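Local coordinates for EvdO1 (Micromonospora carbonacea, PDB 4XBZ), which probably acts as a metal-dependent oxygenase of the phytanoyl-CoA dioxygenase family, carrying out an oxidative cyclization in orthosomycin biosynthesis, at residues Leu79-Val93 and Ala103-Ala115. Numbering follows the deposited sequence.
Sequences LIDRAWSTRSMEDTV and AAPVRIEYVVDKA
Thr92 and Val93 pair antiparallel with Ile108 and Arg107, Thr92 with Ile108 as a non-hydrogen-bonded pair. Val93 N donates to Arg107 O (2.8 Å) and Val93 O accepts from Val106 N, so Val106 and Arg107 both face Val93 in a classic beta bulge. Glu109 N reaches Asp91 O almost straight (172° at the hydrogen). Helix 79-86 crosses strand 105-109 at 122°, their axes 9.5 Å apart.

Between helix and strand, Pro105 lays CD over one face of the six-membered ring of Trp84, 3.5 Å from its centroid, a CH-pi contact. Ile108 CD1 lies 3.9 Å from Leu79 CB and also meets Ala83. The branches of Leu79 divide: CD1 meets Val111 and Ala115, CD2 the Lys114 stem. That stem runs extended until chi4 (54°) bends NZ to Asp91 OD2 (2.7 Å), on the anti side of the carboxylate. NZ also donates to Glu109 O (2.8 Å), in the carbonyl plane.

Arg325 makes a second salt bridge to Asp91 OD2, which probably stabilises the carboxylate's negative charge. Apolar packing thus seats the helix on a hairpin at one margin of the double-stranded beta-helix's larger sheet, while the Asp91-Lys114 ion pair ties the type II turn Met89-Thr92 to helix 111-114.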
ATOM      1  N   LEU A  79      -8.159  22.472  23.990  1.00 35.79           N
ATOM      2  CA  LEU A  79      -7.212  23.121  23.083  1.00 32.97           C
ATOM      3  C   LEU A  79      -7.828  24.333  22.419  1.00 28.09           C
ATOM      4  O   LEU A  79      -7.173  25.360  22.228  1.00 29.19           O
ATOM      5  CB  LEU A  79      -6.719  22.138  22.022  1.00 36.01           C
ATOM      6  CG  LEU A  79      -5.709  21.132  22.573  1.00 36.63           C
ATOM      7  CD1 LEU A  79      -5.680  19.877  21.735  1.00 29.32           C
ATOM      8  CD2 LEU A  79      -4.334  21.796  22.633  1.00 33.28           C
ATOM      9  N   ILE A  80      -9.094  24.210  22.063  1.00 30.38           N
ATOM     10  CA  ILE A  80      -9.781  25.310  21.410  1.00 34.13           C
ATOM     11  C   ILE A  80      -9.907  26.451  22.408  1.00 31.92           C
ATOM     12  O   ILE A  80      -9.663  27.602  22.065  1.00 29.45           O
ATOM     13  CB  ILE A  80     -11.169  24.892  20.867  1.00 32.40           C
ATOM     14  CG1 ILE A  80     -11.004  23.957  19.662  1.00 31.80           C
ATOM     15  CG2 ILE A  80     -11.973  26.117  20.479  1.00 30.50           C
ATOM     16  CD1 ILE A  80     -12.331  23.437  19.080  1.00 34.50           C
ATOM     17  N   ASP A  81     -10.252  26.117  23.650  1.00 33.96           N
ATOM     18  CA  ASP A  81     -10.413  27.130  24.698  1.00 40.27           C
ATOM     19  C   ASP A  81      -9.095  27.890  24.892  1.00 38.62           C
ATOM     20  O   ASP A  81      -9.083  29.115  25.049  1.00 31.51           O
ATOM     21  CB  ASP A  81     -10.887  26.481  26.013  1.00 38.86           C
ATOM     22  CG  ASP A  81     -11.187  27.503  27.108  1.00 48.26           C
ATOM     23  OD1 ASP A  81     -11.606  28.641  26.792  1.00 49.39           O
ATOM     24  OD2 ASP A  81     -11.011  27.164  28.297  1.00 57.18           O
ATOM     25  N   ARG A  82      -7.984  27.156  24.829  1.00 37.61           N
ATOM     26  CA  ARG A  82      -6.657  27.750  24.955  1.00 34.35           C
ATOM     27  C   ARG A  82      -6.367  28.744  23.839  1.00 34.76           C
ATOM     28  O   ARG A  82      -5.846  29.833  24.089  1.00 36.69           O
ATOM     29  CB  ARG A  82      -5.594  26.653  24.965  1.00 38.02           C
ATOM     30  CG  ARG A  82      -4.186  27.122  24.628  1.00 34.23           C
ATOM     31  CD  ARG A  82      -3.217  25.943  24.631  1.00 36.72           C
ATOM     32  NE  ARG A  82      -1.835  26.367  24.449  1.00 38.12           N
ATOM     33  CZ  ARG A  82      -0.798  25.539  24.483  1.00 43.99           C
ATOM     34  NH1 ARG A  82      -0.986  24.236  24.696  1.00 42.62           N
ATOM     35  NH2 ARG A  82       0.428  26.012  24.302  1.00 43.70           N
ATOM     36  N   ALA A  83      -6.721  28.379  22.611  1.00 29.55           N
ATOM     37  CA  ALA A  83      -6.428  29.227  21.466  1.00 31.40           C
ATOM     38  C   ALA A  83      -7.135  30.566  21.583  1.00 36.19           C
ATOM     39  O   ALA A  83      -6.556  31.605  21.275  1.00 37.24           O
ATOM     40  CB  ALA A  83      -6.817  28.532  20.172  1.00 30.25           C
ATOM     41  N   TRP A  84      -8.383  30.534  22.044  1.00 34.54           N
ATOM     42  CA  TRP A  84      -9.163  31.742  22.255  1.00 34.12           C
ATOM     43  C   TRP A  84      -8.615  32.605  23.383  1.00 36.86           C
ATOM     44  O   TRP A  84      -8.538  33.831  23.255  1.00 38.73           O
ATOM     45  CB  TRP A  84     -10.618  31.395  22.562  1.00 39.64           C
ATOM     46  CG  TRP A  84     -11.439  30.990  21.385  1.00 37.29           C
ATOM     47  CD1 TRP A  84     -11.964  29.752  21.135  1.00 35.63           C
ATOM     48  CD2 TRP A  84     -11.850  31.825  20.298  1.00 38.21           C
ATOM     49  NE1 TRP A  84     -12.685  29.768  19.972  1.00 34.10           N
ATOM     50  CE2 TRP A  84     -12.630  31.028  19.431  1.00 39.85           C
ATOM     51  CE3 TRP A  84     -11.641  33.164  19.976  1.00 34.61           C
ATOM     52  CZ2 TRP A  84     -13.204  31.532  18.260  1.00 37.36           C
ATOM     53  CZ3 TRP A  84     -12.205  33.661  18.810  1.00 40.23           C
ATOM     54  CH2 TRP A  84     -12.978  32.848  17.969  1.00 35.77           C
ATOM     55  N   SER A  85      -8.262  31.967  24.494  1.00 37.64           N
ATOM     56  CA  SER A  85      -7.741  32.683  25.658  1.00 38.91           C
ATOM     57  C   SER A  85      -6.493  33.496  25.329  1.00 45.72           C
ATOM     58  O   SER A  85      -6.314  34.587  25.861  1.00 47.11           O
ATOM     59  CB  SER A  85      -7.403  31.716  26.799  1.00 35.68           C
ATOM     60  OG  SER A  85      -8.543  31.000  27.238  1.00 45.83           O
ATOM     61  N   THR A  86      -5.643  32.965  24.454  1.00 39.51           N
ATOM     62  CA  THR A  86      -4.315  33.530  24.258  1.00 43.10           C
ATOM     63  C   THR A  86      -4.208  34.425  23.038  1.00 45.46           C
ATOM     64  O   THR A  86      -3.415  35.370  23.021  1.00 44.30           O
ATOM     65  CB  THR A  86      -3.244  32.438  24.120  1.00 40.41           C
ATOM     66  OG1 THR A  86      -3.371  31.804  22.846  1.00 38.69           O
ATOM     67  CG2 THR A  86      -3.385  31.400  25.224  1.00 43.39           C
ATOM     68  N   ARG A  87      -5.001  34.121  22.019  1.00 42.25           N
ATOM     69  CA  ARG A  87      -4.848  34.757  20.723  1.00 38.52           C
ATOM     70  C   ARG A  87      -3.393  34.715  20.303  1.00 40.71           C
ATOM     71  O   ARG A  87      -2.830  35.700  19.816  1.00 44.02           O
ATOM     72  CB  ARG A  87      -5.374  36.178  20.764  1.00 45.56           C
ATOM     73  CG  ARG A  87      -6.780  36.192  21.248  1.00 41.65           C
ATOM     74  CD  ARG A  87      -7.443  37.531  21.169  1.00 46.97           C
ATOM     75  NE  ARG A  87      -8.787  37.346  21.695  1.00 62.30           N
ATOM     76  CZ  ARG A  87      -9.839  37.004  20.959  1.00 54.65           C
ATOM     77  NH1 ARG A  87      -9.726  36.872  19.641  1.00 47.89           N
ATOM     78  NH2 ARG A  87     -11.014  36.827  21.547  1.00 54.91           N
ATOM     79  N   SER A  88      -2.780  33.563  20.538  1.00 37.77           N
ATOM     80  CA  SER A  88      -1.443  33.302  20.045  1.00 39.46           C
ATOM     81  C   SER A  88      -1.522  32.851  18.609  1.00 39.73           C
ATOM     82  O   SER A  88      -2.460  32.157  18.223  1.00 40.98           O
ATOM     83  CB  SER A  88      -0.739  32.236  20.880  1.00 36.86           C
ATOM     84  OG  SER A  88       0.480  31.875  20.253  1.00 40.35           O
ATOM     85  N   MET A  89      -0.538  33.238  17.814  1.00 37.68           N
ATOM     86  CA  MET A  89      -0.455  32.741  16.454  1.00 37.40           C
ATOM     87  C   MET A  89       0.515  31.577  16.403  1.00 36.10           C
ATOM     88  O   MET A  89       0.773  31.014  15.343  1.00 37.56           O
ATOM     89  CB  MET A  89      -0.036  33.850  15.497  1.00 45.02           C
ATOM     90  CG  MET A  89      -1.035  34.997  15.450  1.00 49.62           C
ATOM     91  SD  MET A  89      -0.954  35.896  13.899  1.00 61.14           S
ATOM     92  CE  MET A  89      -1.355  34.592  12.752  1.00 46.98           C
ATOM     93  N   GLU A  90       1.039  31.220  17.569  1.00 35.11           N
ATOM     94  CA  GLU A  90       1.982  30.130  17.691  1.00 37.10           C
ATOM     95  C   GLU A  90       1.243  28.801  17.508  1.00 35.22           C
ATOM     96  O   GLU A  90       0.326  28.491  18.270  1.00 33.19           O
ATOM     97  CB  GLU A  90       2.693  30.188  19.050  1.00 38.57           C
ATOM     98  CG  GLU A  90       3.798  29.158  19.251  1.00 43.49           C
ATOM     99  CD  GLU A  90       5.203  29.733  19.041  1.00 49.00           C
ATOM    100  OE1 GLU A  90       5.541  30.774  19.674  1.00 43.09           O
ATOM    101  OE2 GLU A  90       5.964  29.133  18.245  1.00 39.49           O
ATOM    102  N   ASP A  91       1.637  28.038  16.487  1.00 32.19           N
ATOM    103  CA  ASP A  91       1.045  26.730  16.202  1.00 30.00           C
ATOM    104  C   ASP A  91      -0.464  26.816  15.938  1.00 29.34           C
ATOM    105  O   ASP A  91      -1.192  25.834  16.117  1.00 31.54           O
ATOM    106  CB  ASP A  91       1.310  25.748  17.358  1.00 25.59           C
ATOM    107  CG  ASP A  91       2.769  25.327  17.454  1.00 28.13           C
ATOM    108  OD1 ASP A  91       3.564  25.777  16.603  1.00 30.79           O
ATOM    109  OD2 ASP A  91       3.115  24.528  18.361  1.00 28.00           O
ATOM    110  N   THR A  92      -0.939  27.976  15.508  1.00 28.95           N
ATOM    111  CA  THR A  92      -2.378  28.171  15.362  1.00 31.57           C
ATOM    112  C   THR A  92      -2.701  28.992  14.127  1.00 31.77           C
ATOM    113  O   THR A  92      -2.197  30.097  13.962  1.00 35.66           O
ATOM    114  CB  THR A  92      -2.988  28.848  16.615  1.00 30.26           C
ATOM    115  OG1 THR A  92      -2.626  28.102  17.782  1.00 30.02           O
ATOM    116  CG2 THR A  92      -4.496  28.884  16.524  1.00 26.53           C
ATOM    117  N   VAL A  93      -3.529  28.428  13.251  1.00 31.38           N
ATOM    118  CA  VAL A  93      -4.009  29.129  12.061  1.00 30.44           C
ATOM    119  C   VAL A  93      -5.244  29.944  12.413  1.00 31.65           C
ATOM    120  O   VAL A  93      -6.197  29.411  12.972  1.00 32.67           O
ATOM    121  CB  VAL A  93      -4.362  28.151  10.905  1.00 33.76           C
ATOM    122  CG1 VAL A  93      -4.867  28.914   9.695  1.00 30.54           C
ATOM    123  CG2 VAL A  93      -3.156  27.290  10.525  1.00 30.20           C
ATOM    124  N   ALA A 103     -11.977  37.688  13.893  1.00 42.49           N
ATOM    125  CA  ALA A 103     -10.879  36.740  13.703  1.00 42.02           C
ATOM    126  C   ALA A 103     -11.095  35.498  14.571  1.00 36.40           C
ATOM    127  O   ALA A 103     -11.475  35.611  15.732  1.00 36.72           O
ATOM    128  CB  ALA A 103      -9.536  37.397  14.033  1.00 40.95           C
ATOM    129  N   ALA A 104     -10.878  34.314  14.010  1.00 36.80           N
ATOM    130  CA  ALA A 104     -11.041  33.087  14.783  1.00 33.60           C
ATOM    131  C   ALA A 104      -9.935  32.088  14.454  1.00 34.82           C
ATOM    132  O   ALA A 104      -9.317  32.182  13.401  1.00 34.10           O
ATOM    133  CB  ALA A 104     -12.392  32.492  14.523  1.00 32.69           C
ATOM    134  N   PRO A 105      -9.655  31.148  15.375  1.00 36.88           N
ATOM    135  CA  PRO A 105      -8.708  30.067  15.076  1.00 33.23           C
ATOM    136  C   PRO A 105      -9.415  28.915  14.363  1.00 34.58           C
ATOM    137  O   PRO A 105     -10.571  28.642  14.683  1.00 32.88           O
ATOM    138  CB  PRO A 105      -8.220  29.635  16.459  1.00 32.04           C
ATOM    139  CG  PRO A 105      -9.421  29.897  17.357  1.00 37.76           C
ATOM    140  CD  PRO A 105     -10.143  31.089  16.768  1.00 33.33           C
ATOM    141  N   VAL A 106      -8.737  28.253  13.428  1.00 32.80           N
ATOM    142  CA  VAL A 106      -9.356  27.174  12.664  1.00 31.92           C
ATOM    143  C   VAL A 106      -8.525  25.889  12.707  1.00 32.10           C
ATOM    144  O   VAL A 106      -9.017  24.814  12.333  1.00 24.69           O
ATOM    145  CB  VAL A 106      -9.584  27.583  11.182  1.00 31.17           C
ATOM    146  CG1 VAL A 106     -10.716  28.613  11.076  1.00 36.97           C
ATOM    147  CG2 VAL A 106      -8.310  28.128  10.574  1.00 25.60           C
ATOM    148  N   ARG A 107      -7.275  26.002  13.160  1.00 30.49           N
ATOM    149  CA  ARG A 107      -6.400  24.840  13.236  1.00 30.31           C
ATOM    150  C   ARG A 107      -5.310  25.017  14.276  1.00 26.59           C
ATOM    151  O   ARG A 107      -4.656  26.061  14.350  1.00 32.02           O
ATOM    152  CB  ARG A 107      -5.782  24.552  11.861  1.00 33.11           C
ATOM    153  CG  ARG A 107      -4.901  23.306  11.766  1.00 30.06           C
ATOM    154  CD  ARG A 107      -4.342  23.173  10.346  1.00 29.08           C
ATOM    155  NE  ARG A 107      -3.207  22.249  10.251  1.00 35.86           N
ATOM    156  CZ  ARG A 107      -3.124  21.219   9.400  1.00 38.07           C
ATOM    157  NH1 ARG A 107      -4.130  20.953   8.567  1.00 35.83           N
ATOM    158  NH2 ARG A 107      -2.043  20.438   9.390  1.00 29.57           N
ATOM    159  N   ILE A 108      -5.114  23.976  15.075  1.00 26.95           N
ATOM    160  CA  ILE A 108      -4.021  23.928  16.044  1.00 31.95           C
ATOM    161  C   ILE A 108      -3.019  22.818  15.644  1.00 28.08           C
ATOM    162  O   ILE A 108      -3.410  21.677  15.432  1.00 26.21           O
ATOM    163  CB  ILE A 108      -4.573  23.700  17.480  1.00 25.63           C
ATOM    164  CG1 ILE A 108      -5.447  24.883  17.896  1.00 26.92           C
ATOM    165  CG2 ILE A 108      -3.459  23.512  18.487  1.00 20.82           C
ATOM    166  CD1 ILE A 108      -6.404  24.571  19.001  1.00 26.47           C
ATOM    167  N   GLU A 109      -1.732  23.161  15.530  1.00 35.39           N
ATOM    168  CA  GLU A 109      -0.702  22.172  15.170  1.00 30.70           C
ATOM    169  C   GLU A 109      -0.033  21.550  16.381  1.00 29.59           C
ATOM    170  O   GLU A 109       0.100  22.192  17.434  1.00 31.88           O
ATOM    171  CB  GLU A 109       0.389  22.789  14.295  1.00 33.99           C
ATOM    172  CG  GLU A 109      -0.091  23.372  12.978  1.00 45.16           C
ATOM    173  CD  GLU A 109      -0.229  22.355  11.863  1.00 35.26           C
ATOM    174  OE1 GLU A 109       0.181  21.182  12.020  1.00 32.17           O
ATOM    175  OE2 GLU A 109      -0.757  22.757  10.809  1.00 42.19           O
ATOM    176  N   TYR A 110       0.419  20.309  16.195  1.00 28.30           N
ATOM    177  CA  TYR A 110       1.184  19.557  17.191  1.00 28.40           C
ATOM    178  C   TYR A 110       0.324  19.310  18.423  1.00 31.95           C
ATOM    179  O   TYR A 110       0.755  19.514  19.561  1.00 33.90           O
ATOM    180  CB  TYR A 110       2.490  20.286  17.547  1.00 26.11           C
ATOM    181  CG  TYR A 110       3.224  20.760  16.320  1.00 25.30           C
ATOM    182  CD1 TYR A 110       3.740  19.841  15.406  1.00 30.99           C
ATOM    183  CD2 TYR A 110       3.371  22.116  16.048  1.00 25.85           C
ATOM    184  CE1 TYR A 110       4.397  20.260  14.255  1.00 29.57           C
ATOM    185  CE2 TYR A 110       4.029  22.553  14.901  1.00 29.31           C
ATOM    186  CZ  TYR A 110       4.538  21.612  14.001  1.00 32.22           C
ATOM    187  OH  TYR A 110       5.192  22.017  12.856  1.00 27.45           O
ATOM    188  N   VAL A 111      -0.902  18.857  18.170  1.00 30.25           N
ATOM    189  CA  VAL A 111      -1.860  18.571  19.227  1.00 28.13           C
ATOM    190  C   VAL A 111      -1.465  17.306  19.967  1.00 31.51           C
ATOM    191  O   VAL A 111      -1.932  17.064  21.074  1.00 34.61           O
ATOM    192  CB  VAL A 111      -3.285  18.412  18.673  1.00 23.97           C
ATOM    193  CG1 VAL A 111      -3.738  19.698  17.984  1.00 23.79           C
ATOM    194  CG2 VAL A 111      -3.330  17.253  17.703  1.00 25.82           C
ATOM    195  N   VAL A 112      -0.610  16.495  19.350  1.00 26.47           N
ATOM    196  CA  VAL A 112      -0.109  15.292  20.002  1.00 29.66           C
ATOM    197  C   VAL A 112       0.864  15.669  21.133  1.00 28.86           C
ATOM    198  O   VAL A 112       0.911  15.027  22.178  1.00 33.79           O
ATOM    199  CB  VAL A 112       0.577  14.349  18.976  1.00 28.35           C
ATOM    200  CG1 VAL A 112       1.745  13.593  19.604  1.00 27.96           C
ATOM    201  CG2 VAL A 112      -0.448  13.404  18.346  1.00 25.21           C
ATOM    202  N   ASP A 113       1.624  16.730  20.925  1.00 31.12           N
ATOM    203  CA  ASP A 113       2.502  17.252  21.969  1.00 33.66           C
ATOM    204  C   ASP A 113       1.692  17.985  23.052  1.00 36.15           C
ATOM    205  O   ASP A 113       2.071  18.003  24.225  1.00 35.39           O
ATOM    206  CB  ASP A 113       3.541  18.187  21.350  1.00 30.64           C
ATOM    207  CG  ASP A 113       4.605  18.635  22.339  1.00 35.33           C
ATOM    208  OD1 ASP A 113       5.108  17.792  23.114  1.00 33.64           O
ATOM    209  OD2 ASP A 113       4.950  19.838  22.327  1.00 35.85           O
ATOM    210  N   LYS A 114       0.560  18.565  22.658  1.00 33.72           N
ATOM    211  CA  LYS A 114      -0.140  19.498  23.540  1.00 37.28           C
ATOM    212  C   LYS A 114      -1.101  18.808  24.497  1.00 32.39           C
ATOM    213  O   LYS A 114      -1.456  19.361  25.522  1.00 42.17           O
ATOM    214  CB  LYS A 114      -0.881  20.557  22.711  1.00 31.74           C
ATOM    215  CG  LYS A 114       0.054  21.542  22.010  1.00 32.42           C
ATOM    216  CD  LYS A 114      -0.695  22.489  21.073  1.00 32.32           C
ATOM    217  CE  LYS A 114       0.262  23.527  20.473  1.00 26.77           C
ATOM    218  NZ  LYS A 114       1.453  22.914  19.784  1.00 34.55           N
ATOM    219  N   ALA A 115      -1.505  17.591  24.182  1.00 35.02           N
ATOM    220  CA  ALA A 115      -2.560  16.949  24.951  1.00 30.25           C
ATOM    221  C   ALA A 115      -2.354  15.444  25.030  1.00 33.38           C
ATOM    222  O   ALA A 115      -2.397  14.749  24.016  1.00 32.82           O
ATOM    223  CB  ALA A 115      -3.916  17.265  24.339  1.00 27.95           C
TER